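Local coordinates for hypothetical protein yycE (Bacillus subtilis, PDB 1TWU), which is of unknown function but, as a member of the vicinal oxygen chelate superfamily, is possibly akin to glyoxalases and fosfomycin resistance proteins, at residues 14-22 / 68-76; 111-119 / 127-135. All blocks are in the same frame, centred on the assembly; numbering follows the deposited sequence.

Both segments of contact 1 precede those of contact 2 along the chain, and the contacts lie on opposite sides of the chain's centre, their own centres about 24 Å apart. Each belongs to a different four-stranded mixed sheet with strand order 1-4-3-2. Contact 1 sits at the end of strand 12-18, outermost within its own chain in the first sheet, where the linker between strands 59-66 and 80-84 passes over it; contact 2 pairs the two inner strands of the second. The repeated topology is that of the duplicated module of the VOC fold. Both contacts touch the second subunit, whose strand continues the first sheet.

Contact 1: residues 14-22 / 68-76; sequences RIARPTGQL and GGSTAPVPH
At the end of strand 12-18, outermost within its own chain in the first alpha-beta module of a VOC fold, Pro18 and Thr19 are crossed by residues 70-73 of the linker that leads on to strand 80-84. The two paths run at 133° to each other, so the linker lies across the strand end and adds no regular strand to the sheet. The rings of Pro18 and Pro73 reach toward each other and touch, with Pro18 CG 3.6 Å from Pro73 CD. The other side of the fit is backbone: Pro18 O receives a CA-H...O contact from Ala72 CA at 3.2 Å, while Pro18 CB packs against Thr71 O at 3.4 Å. The ring of Pro73 also lies over one face of the Arg17 guanidinium, offset toward its rim, with Pro73 CG 3.7 Å above the plane. Arg17 gets there because its chain is bent at chi3 (57°), and its side chain crosses the proline at about a right angle; Trp126 adds a cation-pi contact to the same arginine. This edge is also part of the dimer interface, where Arg14, Ile15 and Ala16 pair antiparallel with a strand of the second subunit and Pro18 packs on His76 of that subunit. Beyond the strand the chain turns, and the linker follows closely: Ser70 CB rests on Thr19 O at 3.3 Å, and Gly20 CA lies 3.2 Å from Ser70 O. Thr19 points its CB away from the linker and makes an ST turn, its OG1 accepting from Gln21 N at 3.1 Å in a nearly straight bond (166°). The same hydroxyl is hydrogen-bonded to Asp124, which also holds the side-chain NE2 of Gln21, the residue at the N-cap position of helix 22-32.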
loop_
_atom_site.group_PDB
_atom_site.type_symbol
_atom_site.label_atom_id
_atom_site.label_comp_id
_atom_site.label_asym_id
_atom_site.label_seq_id
_atom_site.Cartn_x
_atom_site.Cartn_y
_atom_site.Cartn_z
ATOM N N ARG A 14 -6.521 -3.710 3.026
ATOM C CA ARG A 14 -6.243 -4.026 1.638
ATOM C C ARG A 14 -5.666 -2.851 0.857
ATOM O O ARG A 14 -6.127 -1.714 0.987
ATOM C CB ARG A 14 -7.529 -4.498 0.944
ATOM C CG ARG A 14 -7.391 -4.669 -0.570
ATOM C CD ARG A 14 -8.705 -5.030 -1.238
ATOM N NE ARG A 14 -9.149 -6.378 -0.884
ATOM C CZ ARG A 14 -10.278 -6.943 -1.309
ATOM N NH1 ARG A 14 -11.096 -6.281 -2.115
ATOM N NH2 ARG A 14 -10.590 -8.174 -0.928
ATOM N N ILE A 15 -4.640 -3.140 0.060
ATOM C CA ILE A 15 -4.019 -2.155 -0.821
ATOM C C ILE A 15 -4.509 -2.620 -2.186
ATOM O O ILE A 15 -4.147 -3.713 -2.632
ATOM C CB ILE A 15 -2.485 -2.246 -0.814
ATOM C CG1 ILE A 15 -1.945 -1.887 0.568
ATOM C CG2 ILE A 15 -1.908 -1.302 -1.854
ATOM C CD1 ILE A 15 -2.184 -0.437 0.956
ATOM N N ALA A 16 -5.352 -1.817 -2.831
ATOM C CA ALA A 16 -5.898 -2.174 -4.141
ATOM C C ALA A 16 -5.333 -1.275 -5.227
ATOM O O ALA A 16 -5.342 -0.055 -5.097
ATOM C CB ALA A 16 -7.415 -2.079 -4.121
ATOM N N ARG A 17 -4.836 -1.897 -6.291
ATOM C CA ARG A 17 -4.252 -1.183 -7.421
ATOM C C ARG A 17 -4.820 -1.700 -8.738
ATOM O O ARG A 17 -5.082 -2.893 -8.889
ATOM C CB ARG A 17 -2.729 -1.360 -7.434
ATOM C CG ARG A 17 -2.018 -0.803 -6.205
ATOM C CD ARG A 17 -0.567 -1.277 -6.136
ATOM N NE ARG A 17 0.197 -0.913 -7.326
ATOM C CZ ARG A 17 0.689 0.299 -7.565
ATOM N NH1 ARG A 17 0.506 1.280 -6.685
ATOM N NH2 ARG A 17 1.362 0.532 -8.689
ATOM N N PRO A 18 -5.016 -0.804 -9.714
ATOM C CA PRO A 18 -5.549 -1.170 -11.030
ATOM C C PRO A 18 -4.446 -1.657 -11.974
ATOM O O PRO A 18 -3.276 -1.322 -11.796
ATOM C CB PRO A 18 -6.159 0.131 -11.508
ATOM C CG PRO A 18 -5.162 1.138 -10.993
ATOM C CD PRO A 18 -4.916 0.661 -9.578
ATOM N N THR A 19 -4.814 -2.443 -12.980
ATOM C CA THR A 19 -3.832 -2.938 -13.942
ATOM C C THR A 19 -4.471 -3.220 -15.292
ATOM O O THR A 19 -5.674 -3.431 -15.389
ATOM C CB THR A 19 -3.130 -4.250 -13.448
ATOM O OG1 THR A 19 -2.081 -4.599 -14.361
ATOM C CG2 THR A 19 -4.123 -5.415 -13.367
ATOM N N GLY A 20 -3.658 -3.202 -16.337
ATOM C CA GLY A 20 -4.160 -3.503 -17.661
ATOM C C GLY A 20 -3.590 -4.847 -18.089
ATOM O O GLY A 20 -3.841 -5.319 -19.198
ATOM N N GLN A 21 -2.810 -5.470 -17.209
ATOM C CA GLN A 21 -2.200 -6.760 -17.509
ATOM C C GLN A 21 -2.181 -7.616 -16.247
ATOM O O GLN A 21 -1.132 -7.840 -15.645
ATOM C CB GLN A 21 -0.779 -6.544 -18.046
ATOM C CG GLN A 21 0.119 -5.707 -17.137
ATOM C CD GLN A 21 1.505 -5.507 -17.719
ATOM O OE1 GLN A 21 1.946 -6.275 -18.574
ATOM N NE2 GLN A 21 2.205 -4.484 -17.249
ATOM N N LEU A 22 -3.359 -8.100 -15.859
ATOM C CA LEU A 22 -3.515 -8.916 -14.656
ATOM C C LEU A 22 -2.748 -10.240 -14.699
ATOM O O LEU A 22 -2.380 -10.784 -13.660
ATOM C CB LEU A 22 -5.008 -9.178 -14.392
ATOM C CG LEU A 22 -5.439 -9.746 -13.030
ATOM C CD1 LEU A 22 -5.039 -8.811 -11.904
ATOM C CD2 LEU A 22 -6.942 -9.935 -13.031
ATOM N N GLY A 68 -13.406 -3.100 -20.082
ATOM C CA GLY A 68 -13.298 -2.077 -21.104
ATOM C C GLY A 68 -11.981 -1.324 -21.029
ATOM O O GLY A 68 -11.952 -0.096 -21.102
ATOM N N GLY A 69 -10.887 -2.061 -20.877
ATOM C CA GLY A 69 -9.584 -1.428 -20.799
ATOM C C GLY A 69 -9.340 -0.755 -19.464
ATOM O O GLY A 69 -10.195 -0.034 -18.946
ATOM N N SER A 70 -8.160 -0.995 -18.906
ATOM C CA SER A 70 -7.795 -0.419 -17.625
ATOM C C SER A 70 -6.306 -0.095 -17.649
ATOM O O SER A 70 -5.534 -0.748 -18.350
ATOM C CB SER A 70 -8.099 -1.422 -16.507
ATOM O OG SER A 70 -7.985 -0.821 -15.230
ATOM N N THR A 71 -5.902 0.920 -16.900
ATOM C CA THR A 71 -4.493 1.285 -16.847
ATOM C C THR A 71 -4.028 1.181 -15.403
ATOM O O THR A 71 -4.834 1.276 -14.478
ATOM C CB THR A 71 -4.249 2.734 -17.334
ATOM O OG1 THR A 71 -4.817 3.656 -16.396
ATOM C CG2 THR A 71 -4.883 2.961 -18.702
ATOM N N ALA A 72 -2.730 0.977 -15.215
ATOM C CA ALA A 72 -2.158 0.881 -13.881
ATOM C C ALA A 72 -1.825 2.302 -13.432
ATOM O O ALA A 72 -1.803 3.216 -14.251
ATOM C CB ALA A 72 -0.903 0.033 -13.920
ATOM N N PRO A 73 -1.579 2.514 -12.126
ATOM C CA PRO A 73 -1.255 3.876 -11.691
ATOM C C PRO A 73 -0.033 4.390 -12.446
ATOM O O PRO A 73 0.804 3.603 -12.892
ATOM C CB PRO A 73 -0.965 3.703 -10.197
ATOM C CG PRO A 73 -1.812 2.538 -9.815
ATOM C CD PRO A 73 -1.618 1.590 -10.977
ATOM N N VAL A 74 0.062 5.703 -12.609
ATOM C CA VAL A 74 1.222 6.273 -13.276
ATOM C C VAL A 74 2.386 6.016 -12.320
ATOM O O VAL A 74 2.364 6.461 -11.170
ATOM C CB VAL A 74 1.064 7.790 -13.496
ATOM C CG1 VAL A 74 2.336 8.362 -14.092
ATOM C CG2 VAL A 74 -0.120 8.057 -14.413
ATOM N N PRO A 75 3.415 5.290 -12.782
ATOM C CA PRO A 75 4.572 4.980 -11.941
ATOM C C PRO A 75 5.278 6.212 -11.402
ATOM O O PRO A 75 5.514 7.176 -12.128
ATOM C CB PRO A 75 5.486 4.184 -12.872
ATOM C CG PRO A 75 4.546 3.605 -13.874
ATOM C CD PRO A 75 3.595 4.735 -14.134
ATOM N N HIS A 76 5.599 6.177 -10.116
ATOM C CA HIS A 76 6.333 7.255 -9.485
ATOM C C HIS A 76 7.513 6.524 -8.854
ATOM O O HIS A 76 7.332 5.521 -8.161
ATOM C CB HIS A 76 5.488 7.947 -8.417
ATOM C CG HIS A 76 6.047 9.262 -7.968
ATOM N ND1 HIS A 76 7.300 9.387 -7.408
ATOM C CD2 HIS A 76 5.521 10.511 -7.996
ATOM C CE1 HIS A 76 7.524 10.655 -7.109
ATOM N NE2 HIS A 76 6.460 11.358 -7.456
#

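Contact 2: residues 111-119 / 127-135; sequences PYWSNGGVT and RIVFMNSKG
Val118 and Phe130 form the hydrogen-bonded pair of this antiparallel ladder, Val118 N to Phe130 O and Phe130 N to Val118 O both spanning 2.9 Å. Past the end of the pairing, Asn132 N gives a third, straighter bond to Gly116 O (170° at the hydrogen), arriving almost in line with the carbonyl. Weaker CA-H...O contacts fill the gaps, among them Gly117 CA to Phe130 O at 3.2 Å. Apolar packing lies mostly on the face carrying Thr119, Val129 and Met131. Trp113, from the short, weakly bonded helical turn before strand 117-121, crosses both Val129 and Met131 at about a right angle, its CE3 lying 3.9 Å from Val129 CG1. The Met131 chain folds back at chi2 and chi3 (56° and 59°), bringing SD to 3.2 Å from Gly116 O; the exact place of its methyl beside the indole is doubtful. Thr119 uses both branches: CG2 meets Arg127 CD at 3.6 Å, and OG1 lies against Val129 CG2. On the other face, Val118 and Phe130 both pack on Thr95 of helix 88-100. This hairpin forms the two inner strands of the second four-stranded module, as is characteristic of the VOC fold.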
loop_
_atom_site.group_PDB
_atom_site.type_symbol
_atom_site.label_atom_id
_atom_site.label_comp_id
_atom_site.label_asym_id
_atom_site.label_seq_id
_atom_site.Cartn_x
_atom_site.Cartn_y
_atom_site.Cartn_z
ATOM N N PRO A 111 19.146 7.576 -2.593
ATOM C CA PRO A 111 20.347 6.742 -2.466
ATOM C C PRO A 111 20.320 5.912 -1.181
ATOM O O PRO A 111 21.100 4.973 -1.009
ATOM C CB PRO A 111 21.478 7.768 -2.486
ATOM C CG PRO A 111 20.841 8.968 -1.858
ATOM C CD PRO A 111 19.491 9.006 -2.528
ATOM N N TYR A 112 19.403 6.276 -0.289
ATOM C CA TYR A 112 19.226 5.595 0.985
ATOM C C TYR A 112 18.872 4.123 0.784
ATOM O O TYR A 112 19.531 3.240 1.336
ATOM C CB TYR A 112 18.119 6.277 1.795
ATOM C CG TYR A 112 17.703 5.496 3.017
ATOM C CD1 TYR A 112 18.512 5.451 4.152
ATOM C CD2 TYR A 112 16.524 4.756 3.018
ATOM C CE1 TYR A 112 18.156 4.683 5.261
ATOM C CE2 TYR A 112 16.159 3.982 4.116
ATOM C CZ TYR A 112 16.978 3.947 5.233
ATOM O OH TYR A 112 16.616 3.170 6.309
ATOM N N TRP A 113 17.828 3.859 -0.001
ATOM C CA TRP A 113 17.404 2.486 -0.249
ATOM C C TRP A 113 18.461 1.726 -1.036
ATOM O O TRP A 113 18.378 0.507 -1.205
ATOM C CB TRP A 113 16.077 2.468 -1.004
ATOM C CG TRP A 113 14.973 3.122 -0.252
ATOM C CD1 TRP A 113 14.451 4.360 -0.479
ATOM C CD2 TRP A 113 14.275 2.592 0.880
ATOM N NE1 TRP A 113 13.467 4.636 0.443
ATOM C CE2 TRP A 113 13.341 3.567 1.290
ATOM C CE3 TRP A 113 14.351 1.387 1.590
ATOM C CZ2 TRP A 113 12.486 3.376 2.381
ATOM C CZ3 TRP A 113 13.500 1.196 2.676
ATOM C CH2 TRP A 113 12.580 2.190 3.059
ATOM N N SER A 114 19.458 2.461 -1.514
ATOM C CA SER A 114 20.546 1.874 -2.273
ATOM C C SER A 114 21.569 1.265 -1.317
ATOM O O SER A 114 22.358 0.402 -1.702
ATOM C CB SER A 114 21.203 2.942 -3.139
ATOM O OG SER A 114 22.235 2.374 -3.917
ATOM N N ASN A 115 21.552 1.727 -0.069
ATOM C CA ASN A 115 22.461 1.214 0.951
ATOM C C ASN A 115 21.859 -0.029 1.587
ATOM O O ASN A 115 21.081 0.067 2.535
ATOM C CB ASN A 115 22.715 2.253 2.056
ATOM C CG ASN A 115 23.661 3.368 1.621
ATOM O OD1 ASN A 115 24.583 3.149 0.827
ATOM N ND2 ASN A 115 23.450 4.568 2.163
ATOM N N GLY A 116 22.217 -1.195 1.062
ATOM C CA GLY A 116 21.698 -2.431 1.618
ATOM C C GLY A 116 20.277 -2.756 1.201
ATOM O O GLY A 116 19.560 -3.462 1.917
ATOM N N GLY A 117 19.871 -2.244 0.043
ATOM C CA GLY A 117 18.536 -2.507 -0.451
ATOM C C GLY A 117 18.539 -2.751 -1.946
ATOM O O GLY A 117 19.399 -2.226 -2.658
ATOM N N VAL A 118 17.591 -3.559 -2.421
ATOM C CA VAL A 118 17.466 -3.867 -3.844
ATOM C C VAL A 118 16.054 -3.525 -4.305
ATOM O O VAL A 118 15.077 -3.974 -3.707
ATOM C CB VAL A 118 17.716 -5.365 -4.131
ATOM C CG1 VAL A 118 17.468 -5.664 -5.606
ATOM C CG2 VAL A 118 19.139 -5.740 -3.747
ATOM N N THR A 119 15.949 -2.734 -5.368
ATOM C CA THR A 119 14.653 -2.334 -5.905
ATOM C C THR A 119 14.372 -3.005 -7.245
ATOM O O THR A 119 15.156 -2.894 -8.186
ATOM C CB THR A 119 14.571 -0.805 -6.097
ATOM O OG1 THR A 119 14.830 -0.154 -4.849
ATOM C CG2 THR A 119 13.185 -0.404 -6.596
ATOM N N ARG A 127 7.628 0.199 -7.447
ATOM C CA ARG A 127 8.957 -0.111 -6.922
ATOM C C ARG A 127 8.897 -1.065 -5.723
ATOM O O ARG A 127 8.461 -0.693 -4.632
ATOM C CB ARG A 127 9.682 1.183 -6.512
ATOM C CG ARG A 127 9.983 2.170 -7.650
ATOM C CD ARG A 127 11.016 1.620 -8.609
ATOM N NE ARG A 127 11.244 2.479 -9.772
ATOM C CZ ARG A 127 12.176 3.429 -9.854
ATOM N NH1 ARG A 127 12.991 3.672 -8.838
ATOM N NH2 ARG A 127 12.316 4.115 -10.977
ATOM N N ILE A 128 9.335 -2.300 -5.937
ATOM C CA ILE A 128 9.342 -3.294 -4.872
ATOM C C ILE A 128 10.758 -3.313 -4.272
ATOM O O ILE A 128 11.731 -3.716 -4.921
ATOM C CB ILE A 128 8.961 -4.703 -5.411
ATOM C CG1 ILE A 128 7.734 -4.602 -6.325
ATOM C CG2 ILE A 128 8.653 -5.647 -4.250
ATOM C CD1 ILE A 128 6.538 -3.934 -5.685
ATOM N N VAL A 129 10.866 -2.865 -3.029
ATOM C CA VAL A 129 12.157 -2.804 -2.365
ATOM C C VAL A 129 12.359 -3.895 -1.322
ATOM O O VAL A 129 11.456 -4.236 -0.559
ATOM C CB VAL A 129 12.356 -1.418 -1.692
ATOM C CG1 VAL A 129 13.791 -1.269 -1.178
ATOM C CG2 VAL A 129 12.024 -0.320 -2.684
ATOM N N PHE A 130 13.562 -4.448 -1.315
ATOM C CA PHE A 130 13.943 -5.472 -0.355
ATOM C C PHE A 130 15.113 -4.861 0.423
ATOM O O PHE A 130 16.226 -4.737 -0.094
ATOM C CB PHE A 130 14.350 -6.742 -1.104
ATOM C CG PHE A 130 13.241 -7.317 -1.936
ATOM C CD1 PHE A 130 12.350 -8.240 -1.392
ATOM C CD2 PHE A 130 13.047 -6.890 -3.246
ATOM C CE1 PHE A 130 11.274 -8.730 -2.140
ATOM C CE2 PHE A 130 11.979 -7.369 -4.002
ATOM C CZ PHE A 130 11.089 -8.292 -3.448
ATOM N N MET A 131 14.835 -4.444 1.655
ATOM C CA MET A 131 15.840 -3.813 2.504
ATOM C C MET A 131 16.390 -4.785 3.548
ATOM O O MET A 131 15.635 -5.448 4.272
ATOM C CB MET A 131 15.237 -2.573 3.181
ATOM C CG MET A 131 16.204 -1.752 4.043
ATOM S SD MET A 131 17.700 -1.154 3.209
ATOM C CE MET A 131 17.013 -0.182 1.918
ATOM N N ASN A 132 17.715 -4.869 3.611
ATOM C CA ASN A 132 18.376 -5.762 4.549
ATOM C C ASN A 132 18.399 -5.172 5.948
ATOM O O ASN A 132 19.442 -4.731 6.421
ATOM C CB ASN A 132 19.812 -6.039 4.102
ATOM C CG ASN A 132 20.439 -7.200 4.852
ATOM O OD1 ASN A 132 21.662 -7.320 4.920
ATOM N ND2 ASN A 132 19.601 -8.072 5.403
ATOM N N SER A 133 17.249 -5.147 6.605
ATOM C CA SER A 133 17.180 -4.626 7.961
ATOM C C SER A 133 15.922 -5.139 8.635
ATOM O O SER A 133 15.220 -5.981 8.086
ATOM C CB SER A 133 17.208 -3.090 7.968
ATOM O OG SER A 133 16.003 -2.533 7.483
ATOM N N LYS A 134 15.642 -4.640 9.829
ATOM C CA LYS A 134 14.462 -5.073 10.555
ATOM C C LYS A 134 13.385 -3.992 10.554
ATOM O O LYS A 134 12.307 -4.181 11.121
ATOM C CB LYS A 134 14.844 -5.447 11.991
ATOM C CG LYS A 134 15.819 -6.620 12.095
ATOM C CD LYS A 134 15.990 -7.096 13.539
ATOM C CE LYS A 134 16.745 -6.088 14.405
ATOM N NZ LYS A 134 18.192 -5.967 14.030
ATOM N N GLY A 135 13.682 -2.864 9.915
ATOM C CA GLY A 135 12.726 -1.771 9.844
ATOM C C GLY A 135 12.941 -0.707 10.903
ATOM O O GLY A 135 14.071 -0.461 11.323
#